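Local coordinates for PUA domain-containing protein (Thermoplasma acidophilum DSM 1728, PDB 1Q7H) that is of unknown function but carries a PUA domain and probably binds RNA, perhaps in connection with translation initiation, at residues 14-19 against 25-30; 31-36 against 40-45; 70-75 against 114-119. One frame throughout, in Å; residues are numbered along the deposited sequence.

Interaction 1. Residues 14-19 against 25-30; sequences RIWEQM and DITGES. Unlike the reference sequence in segment 14-19: Gln18 (reference Ala).
Trp16, on helix 9-20, lies against a type II beta turn running from Ile26 to Glu29 in the loop that leads from this helix toward strand 32-35. Its CB starts near CA of Thr27, and CG, anti to the carbonyl carbon (chi1 -56°), sets the indole flat over the turn backbone. CD1 comes next, meeting Ile26 twice: its O at 3.4 Å and its CG1 at 3.7 Å. CD2 and CE3 pass over Thr27 CA and Gly28 N, giving a CH-pi contact from Thr27 CA to the five-membered ring. Gly28 CA makes a second with the six-membered ring, and at the far end Trp16 CH2 sits 3.3 Å from Gly28 N. At the backbone angles of Gly28 (phi 90°) a CB would collide with the preceding carbonyl O, so glycine suits the turn. Ile26 CD1 also reaches CG of Met19, a selenomethionine, at 3.9 Å. A water bridges Trp16 O and Ile26 N, and Asp25 OD1 accepts from Thr27 N in an Asx turn. At the ring edge, Trp16 NE1 donates to a lone pair of Glu29 O at 2.8 Å, a bent bond with an N-H...O angle of 132°.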
loop_
_atom_site.group_PDB
_atom_site.type_symbol
_atom_site.label_atom_id
_atom_site.label_comp_id
_atom_site.label_asym_id
_atom_site.label_seq_id
_atom_site.Cartn_x
_atom_site.Cartn_y
_atom_site.Cartn_z
ATOM N N ARG A 14 9.281 12.664 -9.602
ATOM C CA ARG A 14 9.183 11.291 -10.079
ATOM C C ARG A 14 8.350 10.447 -9.117
ATOM O O ARG A 14 7.535 9.623 -9.535
ATOM C CB ARG A 14 10.572 10.666 -10.221
ATOM C CG ARG A 14 10.531 9.216 -10.687
ATOM C CD ARG A 14 11.917 8.641 -10.871
ATOM N NE ARG A 14 12.601 8.411 -9.604
ATOM C CZ ARG A 14 12.530 7.279 -8.915
ATOM N NH1 ARG A 14 11.803 6.266 -9.373
ATOM N NH2 ARG A 14 13.195 7.159 -7.773
ATOM N N ILE A 15 8.567 10.648 -7.825
ATOM C CA ILE A 15 7.833 9.900 -6.821
ATOM C C ILE A 15 6.373 10.344 -6.789
ATOM O O ILE A 15 5.482 9.515 -6.625
ATOM C CB ILE A 15 8.468 10.078 -5.429
ATOM C CG1 ILE A 15 9.954 9.715 -5.492
ATOM C CG2 ILE A 15 7.771 9.198 -4.423
ATOM C CD1 ILE A 15 10.219 8.309 -5.970
ATOM N N TRP A 16 6.121 11.641 -6.961
ATOM C CA TRP A 16 4.743 12.131 -6.958
ATOM C C TRP A 16 3.969 11.484 -8.096
ATOM O O TRP A 16 2.821 11.054 -7.925
ATOM C CB TRP A 16 4.674 13.650 -7.154
ATOM C CG TRP A 16 5.461 14.464 -6.173
ATOM C CD1 TRP A 16 5.864 14.092 -4.921
ATOM C CD2 TRP A 16 5.921 15.808 -6.361
ATOM N NE1 TRP A 16 6.551 15.123 -4.319
ATOM C CE2 TRP A 16 6.601 16.185 -5.182
ATOM C CE3 TRP A 16 5.830 16.726 -7.416
ATOM C CZ2 TRP A 16 7.184 17.442 -5.027
ATOM C CZ3 TRP A 16 6.411 17.978 -7.263
ATOM C CH2 TRP A 16 7.079 18.324 -6.077
ATOM N N GLU A 17 4.604 11.431 -9.262
ATOM C CA GLU A 17 3.985 10.855 -10.442
ATOM C C GLU A 17 3.734 9.365 -10.273
ATOM O O GLU A 17 2.719 8.857 -10.720
ATOM C CB GLU A 17 4.853 11.108 -11.673
ATOM C CG GLU A 17 5.137 12.571 -11.940
ATOM C CD GLU A 17 6.058 12.778 -13.137
ATOM O OE1 GLU A 17 7.005 11.974 -13.307
ATOM O OE2 GLU A 17 5.845 13.749 -13.897
ATOM N N GLN A 18 4.657 8.658 -9.635
ATOM C CA GLN A 18 4.462 7.228 -9.411
ATOM C C GLN A 18 3.241 6.988 -8.520
ATOM O O GLN A 18 2.433 6.102 -8.785
ATOM C CB GLN A 18 5.694 6.616 -8.749
ATOM C CG GLN A 18 6.838 6.395 -9.717
ATOM C CD GLN A 18 6.565 5.260 -10.684
ATOM O OE1 GLN A 18 7.219 5.147 -11.717
ATOM N NE2 GLN A 18 5.607 4.403 -10.346
HETATM N N MSE A 19 3.118 7.777 -7.458
HETATM C CA MSE A 19 2.000 7.644 -6.539
HETATM C C MSE A 19 0.684 8.118 -7.159
HETATM O O MSE A 19 -0.385 7.598 -6.831
HETATM C CB MSE A 19 2.294 8.416 -5.256
HETATM C CG MSE A 19 3.416 7.811 -4.428
HETATM SE SE MSE A 19 3.066 5.962 -3.888
HETATM C CE MSE A 19 4.010 5.034 -5.309
ATOM N N ASP A 25 -2.293 11.532 -4.052
ATOM C CA ASP A 25 -1.795 12.867 -4.366
ATOM C C ASP A 25 -0.840 13.515 -3.368
ATOM O O ASP A 25 -1.269 14.007 -2.325
ATOM C CB ASP A 25 -3.000 13.797 -4.579
ATOM C CG ASP A 25 -2.603 15.188 -5.040
ATOM O OD1 ASP A 25 -1.401 15.535 -5.003
ATOM O OD2 ASP A 25 -3.508 15.946 -5.434
ATOM N N ILE A 26 0.452 13.530 -3.698
ATOM C CA ILE A 26 1.454 14.169 -2.843
ATOM C C ILE A 26 2.234 15.193 -3.657
ATOM O O ILE A 26 3.339 15.578 -3.296
ATOM C CB ILE A 26 2.458 13.160 -2.242
ATOM C CG1 ILE A 26 3.019 12.262 -3.344
ATOM C CG2 ILE A 26 1.791 12.340 -1.144
ATOM C CD1 ILE A 26 4.120 11.335 -2.862
ATOM N N THR A 27 1.656 15.625 -4.768
ATOM C CA THR A 27 2.306 16.609 -5.625
ATOM C C THR A 27 2.689 17.826 -4.796
ATOM O O THR A 27 1.880 18.329 -4.023
ATOM C CB THR A 27 1.364 17.050 -6.757
ATOM O OG1 THR A 27 1.185 15.963 -7.670
ATOM C CG2 THR A 27 1.931 18.247 -7.499
ATOM N N GLY A 28 3.931 18.280 -4.942
ATOM C CA GLY A 28 4.382 19.440 -4.191
ATOM C C GLY A 28 5.001 19.153 -2.833
ATOM O O GLY A 28 5.609 20.038 -2.236
ATOM N N GLU A 29 4.853 17.932 -2.330
ATOM C CA GLU A 29 5.428 17.584 -1.030
ATOM C C GLU A 29 6.934 17.332 -1.161
ATOM O O GLU A 29 7.372 16.591 -2.042
ATOM C CB GLU A 29 4.750 16.327 -0.486
ATOM C CG GLU A 29 3.227 16.406 -0.455
ATOM C CD GLU A 29 2.670 16.750 0.919
ATOM O OE1 GLU A 29 3.465 17.036 1.844
ATOM O OE2 GLU A 29 1.425 16.732 1.069
ATOM N N SER A 30 7.733 17.954 -0.301
ATOM C CA SER A 30 9.171 17.733 -0.368
ATOM C C SER A 30 9.455 16.427 0.348
ATOM O O SER A 30 8.799 16.098 1.333
ATOM C CB SER A 30 9.944 18.896 0.270
ATOM O OG SER A 30 9.598 19.074 1.625
HETATM O O HOH W 1 0.952 12.229 -6.230
#

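Interaction 2. Residues 31-36 against 40-45; sequences LEVAAQ and SAYYIG
Leu31 and Ile44 make the tightest side-chain contact between residues 31-36 and 40-45: Leu31 CD2 presses to 3.3 Å from Ile44 CG1, closer than usual for two carbons, as the side chains meet at a slant. Alongside, the backbones of the two antiparallel strands are joined by two pairs of hydrogen bonds. Tyr43 N to Glu32 O is short, at 2.7 Å, and is returned by Glu32 N to Tyr43 O; Ala34 and Ala41 repeat the exchange, with both N-to-O bonds at 3.0 Å. Between them lies the non-hydrogen-bonded pair Val33 and Tyr42, whose side chains run side by side. Val33 has CG1 between the backbone N and the carbonyl carbon (chi1 67°), which turns CG2 anti to the N and over the Tyr42 ring face in a CH-pi contact, while Arg14 and Ile15 of helix 9-20 touch the same side chain. Replacing Tyr42 with an alanine is likely to leave Val33 CG2 without its aromatic partner and to open a gap beside Ile15. Ala34 and Tyr43 share the other face of the sheet, Ala34 CB lying 3.9 Å from Tyr43 CE2. Toward Ala35 the contact thins: that residue is exposed and its CB comes no nearer than 4.2 Å to Ser40 OG. Strands 32-35 and 40-44 thus form a beta hairpin within the antiparallel sheet of the N-terminal, pre-PUA part of the protein.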
loop_
_atom_site.group_PDB
_atom_site.type_symbol
_atom_site.label_atom_id
_atom_site.label_comp_id
_atom_site.label_asym_id
_atom_site.label_seq_id
_atom_site.Cartn_x
_atom_site.Cartn_y
_atom_site.Cartn_z
ATOM N N LEU A 31 10.440 15.687 -0.146
ATOM C CA LEU A 31 10.768 14.383 0.413
ATOM C C LEU A 31 12.213 14.187 0.867
ATOM O O LEU A 31 13.138 14.759 0.293
ATOM C CB LEU A 31 10.448 13.311 -0.638
ATOM C CG LEU A 31 9.071 13.363 -1.316
ATOM C CD1 LEU A 31 9.051 12.451 -2.530
ATOM C CD2 LEU A 31 7.990 12.947 -0.318
ATOM N N GLU A 32 12.398 13.374 1.902
ATOM C CA GLU A 32 13.733 13.035 2.375
ATOM C C GLU A 32 13.877 11.566 2.034
ATOM O O GLU A 32 12.916 10.807 2.146
ATOM C CB GLU A 32 13.869 13.183 3.880
ATOM C CG GLU A 32 13.647 14.562 4.411
ATOM C CD GLU A 32 13.876 14.604 5.898
ATOM O OE1 GLU A 32 15.045 14.736 6.322
ATOM O OE2 GLU A 32 12.885 14.475 6.645
ATOM N N VAL A 33 15.063 11.157 1.612
ATOM C CA VAL A 33 15.272 9.767 1.260
ATOM C C VAL A 33 16.309 9.151 2.186
ATOM O O VAL A 33 17.199 9.840 2.672
ATOM C CB VAL A 33 15.725 9.645 -0.214
ATOM C CG1 VAL A 33 17.118 10.252 -0.389
ATOM C CG2 VAL A 33 15.686 8.191 -0.650
ATOM N N ALA A 34 16.178 7.854 2.441
ATOM C CA ALA A 34 17.108 7.134 3.300
ATOM C C ALA A 34 17.290 5.737 2.716
ATOM O O ALA A 34 16.422 5.255 1.992
ATOM C CB ALA A 34 16.557 7.058 4.716
ATOM N N ALA A 35 18.405 5.080 3.029
ATOM C CA ALA A 35 18.664 3.753 2.480
ATOM C C ALA A 35 19.019 2.632 3.465
ATOM O O ALA A 35 19.221 2.853 4.656
ATOM C CB ALA A 35 19.749 3.854 1.418
ATOM N N GLN A 36 19.067 1.419 2.919
ATOM C CA GLN A 36 19.411 0.189 3.631
ATOM C C GLN A 36 19.927 -0.718 2.516
ATOM O O GLN A 36 20.211 -1.899 2.727
ATOM C CB GLN A 36 18.178 -0.462 4.261
ATOM C CG GLN A 36 17.408 0.386 5.260
ATOM C CD GLN A 36 18.120 0.563 6.583
ATOM O OE1 GLN A 36 18.729 -0.373 7.100
ATOM N NE2 GLN A 36 18.024 1.762 7.155
ATOM N N SER A 40 14.859 1.611 0.017
ATOM C CA SER A 40 15.008 3.022 0.346
ATOM C C SER A 40 13.628 3.510 0.761
ATOM O O SER A 40 12.621 2.894 0.410
ATOM C CB SER A 40 15.480 3.806 -0.877
ATOM O OG SER A 40 16.687 3.267 -1.378
ATOM N N ALA A 41 13.576 4.605 1.504
ATOM C CA ALA A 41 12.298 5.140 1.932
ATOM C C ALA A 41 12.266 6.637 1.742
ATOM O O ALA A 41 13.275 7.316 1.924
ATOM C CB ALA A 41 12.033 4.791 3.402
ATOM N N TYR A 42 11.102 7.144 1.357
ATOM C CA TYR A 42 10.906 8.572 1.164
ATOM C C TYR A 42 9.986 9.041 2.293
ATOM O O TYR A 42 8.871 8.538 2.459
ATOM C CB TYR A 42 10.282 8.818 -0.203
ATOM C CG TYR A 42 11.154 8.325 -1.334
ATOM C CD1 TYR A 42 12.076 9.174 -1.945
ATOM C CD2 TYR A 42 11.090 6.993 -1.763
ATOM C CE1 TYR A 42 12.921 8.711 -2.961
ATOM C CE2 TYR A 42 11.924 6.524 -2.771
ATOM C CZ TYR A 42 12.840 7.388 -3.365
ATOM O OH TYR A 42 13.691 6.923 -4.342
ATOM N N TYR A 43 10.482 9.992 3.077
ATOM C CA TYR A 43 9.768 10.538 4.220
ATOM C C TYR A 43 9.121 11.882 3.935
ATOM O O TYR A 43 9.632 12.676 3.137
ATOM C CB TYR A 43 10.731 10.757 5.390
ATOM C CG TYR A 43 11.341 9.519 6.012
ATOM C CD1 TYR A 43 11.013 9.141 7.316
ATOM C CD2 TYR A 43 12.273 8.746 5.317
ATOM C CE1 TYR A 43 11.591 8.027 7.909
ATOM C CE2 TYR A 43 12.860 7.630 5.906
ATOM C CZ TYR A 43 12.513 7.276 7.199
ATOM O OH TYR A 43 13.085 6.169 7.783
ATOM N N ILE A 44 7.992 12.119 4.595
ATOM C CA ILE A 44 7.287 13.393 4.536
ATOM C C ILE A 44 7.075 13.698 6.016
ATOM O O ILE A 44 6.505 12.895 6.748
ATOM C CB ILE A 44 5.915 13.316 3.845
ATOM C CG1 ILE A 44 6.089 13.109 2.342
ATOM C CG2 ILE A 44 5.159 14.627 4.070
ATOM C CD1 ILE A 44 4.772 13.016 1.568
ATOM N N GLY A 45 7.584 14.831 6.471
ATOM C CA GLY A 45 7.431 15.192 7.867
ATOM C C GLY A 45 7.867 14.149 8.882
ATOM O O GLY A 45 7.170 13.928 9.870
#

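Interaction 3. Residues 70-75 against 114-119; sequences RNIVTV and GYFIAV
The backbones of strand 72-75 and residues 114-119 stay well apart, the nearest CA atoms, those of Val75 and Ile117, being 9.8 Å from each other, and no hydrogen bond passes between them. Side chains bridge the distance in two separate places. At the first, Ile72 and Phe116 cross at about a right angle. Phe116 brings the far end of its ring, CE1 and CZ, against both branches of Ile72: Ile72 CG2 lies 4.0 Å from Phe116 CE1, while Ile72 CD1 is also 4.0 Å from Phe116 CZ. With CG anti to the carbonyl carbon (chi1 -74°), the Phe116 ring is carried toward strand 72-75 although its CB does not point directly at it. Leu63 and Asn64 of helix 60-65, together with Asn67, also touch this side chain, so the contact lies where helix 60-65 packs on this sheet. At the second place, Val75 and Ile117 point toward each other and meet tip to tip, with Val75 CG2 4.1 Å from Ile117 CD1. Ile117 keeps CG1 between the backbone N and the carbonyl carbon (chi1 60°), and from there the extended chain (chi2 -178°) runs out to the valine. Ile117 and Ala118 both face Val109 on strand 106-111, forming a classic beta bulge. Strand 106-111 lies between the two strands in the mixed sheet of the PUA domain; it bonds through its backbone to strand 72-75, and Val109 also touches Val75. Every contact across the pair is carbon against carbon, with 127 Å² buried in total, which implies that the two segments are joined by dispersion and by exclusion of water, without directional bonds.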
loop_
_atom_site.group_PDB
_atom_site.type_symbol
_atom_site.label_atom_id
_atom_site.label_comp_id
_atom_site.label_asym_id
_atom_site.label_seq_id
_atom_site.Cartn_x
_atom_site.Cartn_y
_atom_site.Cartn_z
ATOM N N ARG A 70 -7.999 4.212 -6.499
ATOM C CA ARG A 70 -8.257 2.971 -7.217
ATOM C C ARG A 70 -7.561 1.814 -6.532
ATOM O O ARG A 70 -6.711 2.017 -5.665
ATOM C CB ARG A 70 -7.788 3.075 -8.682
ATOM C CG ARG A 70 -6.336 3.529 -8.863
ATOM C CD ARG A 70 -6.023 3.852 -10.332
ATOM N NE ARG A 70 -5.923 2.653 -11.163
ATOM C CZ ARG A 70 -4.794 1.988 -11.417
ATOM N NH1 ARG A 70 -3.637 2.396 -10.910
ATOM N NH2 ARG A 70 -4.823 0.903 -12.181
ATOM N N ASN A 71 -7.960 0.605 -6.915
ATOM C CA ASN A 71 -7.398 -0.636 -6.403
ATOM C C ASN A 71 -7.604 -0.835 -4.922
ATOM O O ASN A 71 -6.768 -1.427 -4.253
ATOM C CB ASN A 71 -5.910 -0.710 -6.741
ATOM C CG ASN A 71 -5.663 -0.776 -8.240
ATOM O OD1 ASN A 71 -6.576 -0.553 -9.033
ATOM N ND2 ASN A 71 -4.431 -1.073 -8.630
ATOM N N ILE A 72 -8.730 -0.354 -4.418
ATOM C CA ILE A 72 -9.043 -0.488 -3.008
ATOM C C ILE A 72 -9.810 -1.779 -2.726
ATOM O O ILE A 72 -10.674 -2.186 -3.498
ATOM C CB ILE A 72 -9.880 0.704 -2.521
ATOM C CG1 ILE A 72 -9.061 1.988 -2.601
ATOM C CG2 ILE A 72 -10.325 0.485 -1.095
ATOM C CD1 ILE A 72 -9.918 3.238 -2.456
ATOM N N VAL A 73 -9.477 -2.414 -1.610
ATOM C CA VAL A 73 -10.121 -3.650 -1.191
ATOM C C VAL A 73 -10.506 -3.498 0.267
ATOM O O VAL A 73 -9.667 -3.181 1.107
ATOM C CB VAL A 73 -9.162 -4.851 -1.321
ATOM C CG1 VAL A 73 -9.852 -6.119 -0.880
ATOM C CG2 VAL A 73 -8.683 -4.972 -2.760
ATOM N N THR A 74 -11.783 -3.705 0.563
ATOM C CA THR A 74 -12.278 -3.582 1.924
ATOM C C THR A 74 -12.505 -4.956 2.536
ATOM O O THR A 74 -13.169 -5.805 1.942
ATOM C CB THR A 74 -13.584 -2.790 1.946
ATOM O OG1 THR A 74 -13.353 -1.522 1.334
ATOM C CG2 THR A 74 -14.081 -2.580 3.389
ATOM N N VAL A 75 -11.949 -5.166 3.725
ATOM C CA VAL A 75 -12.081 -6.444 4.411
ATOM C C VAL A 75 -12.931 -6.318 5.670
ATOM O O VAL A 75 -13.124 -5.214 6.187
ATOM C CB VAL A 75 -10.689 -7.017 4.754
ATOM C CG1 VAL A 75 -9.851 -7.124 3.467
ATOM C CG2 VAL A 75 -9.988 -6.136 5.773
ATOM N N GLY A 114 -12.887 2.328 7.462
ATOM C CA GLY A 114 -12.331 3.386 6.637
ATOM C C GLY A 114 -10.833 3.513 6.491
ATOM O O GLY A 114 -10.357 3.803 5.400
ATOM N N TYR A 115 -10.079 3.311 7.565
ATOM C CA TYR A 115 -8.622 3.448 7.484
ATOM C C TYR A 115 -7.935 2.270 6.794
ATOM O O TYR A 115 -8.412 1.137 6.849
ATOM C CB TYR A 115 -8.030 3.664 8.888
ATOM C CG TYR A 115 -8.407 2.608 9.896
ATOM C CD1 TYR A 115 -7.668 1.435 10.017
ATOM C CD2 TYR A 115 -9.543 2.758 10.687
ATOM C CE1 TYR A 115 -8.060 0.436 10.891
ATOM C CE2 TYR A 115 -9.943 1.764 11.562
ATOM C CZ TYR A 115 -9.201 0.600 11.654
ATOM O OH TYR A 115 -9.638 -0.427 12.462
ATOM N N PHE A 116 -6.815 2.554 6.140
ATOM C CA PHE A 116 -6.047 1.540 5.426
ATOM C C PHE A 116 -5.120 0.779 6.354
ATOM O O PHE A 116 -4.557 1.345 7.293
ATOM C CB PHE A 116 -5.269 2.199 4.287
ATOM C CG PHE A 116 -6.146 2.588 3.126
ATOM C CD1 PHE A 116 -6.424 1.673 2.110
ATOM C CD2 PHE A 116 -6.760 3.837 3.091
ATOM C CE1 PHE A 116 -7.301 1.993 1.082
ATOM C CE2 PHE A 116 -7.642 4.167 2.066
ATOM C CZ PHE A 116 -7.913 3.245 1.059
ATOM N N ILE A 117 -4.959 -0.511 6.086
ATOM C CA ILE A 117 -4.141 -1.353 6.944
ATOM C C ILE A 117 -3.005 -2.102 6.262
ATOM O O ILE A 117 -2.106 -2.583 6.932
ATOM C CB ILE A 117 -5.030 -2.365 7.670
ATOM C CG1 ILE A 117 -5.758 -3.239 6.642
ATOM C CG2 ILE A 117 -6.025 -1.624 8.574
ATOM C CD1 ILE A 117 -6.720 -4.248 7.251
ATOM N N ALA A 118 -3.030 -2.207 4.937
ATOM C CA ALA A 118 -1.953 -2.912 4.257
ATOM C C ALA A 118 -1.921 -2.663 2.764
ATOM O O ALA A 118 -2.853 -2.096 2.188
ATOM C CB ALA A 118 -2.071 -4.421 4.512
ATOM N N VAL A 119 -0.812 -3.071 2.153
ATOM C CA VAL A 119 -0.644 -2.984 0.714
ATOM C C VAL A 119 -0.500 -4.432 0.278
ATOM O O VAL A 119 0.159 -5.230 0.947
ATOM C CB VAL A 119 0.621 -2.211 0.303
ATOM C CG1 VAL A 119 0.751 -2.208 -1.242
ATOM C CG2 VAL A 119 0.543 -0.791 0.820
#

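How the interactions relate
Interactions 1 and 2 belong to one N-terminal unit and touch: Ile15 of the helix packs on Leu31, just before the hairpin, and Glu29 on Ile44, and residues 25-30 run straight into residues 31-36. Both are partly buried, with two exposed touching residues in interaction 1 and one in interaction 2. Interaction 3 lies in the PUA domain, its centre about 8 Å from that of the chain, and all but one of its touching residues are buried. Its centre is about 20 Å from that of interaction 1 and 23 Å from that of interaction 2. The chemistry differs accordingly: an indole laid on a turn, paired backbone bonds between neighbouring strands, and purely apolar contact between strands separated by a third.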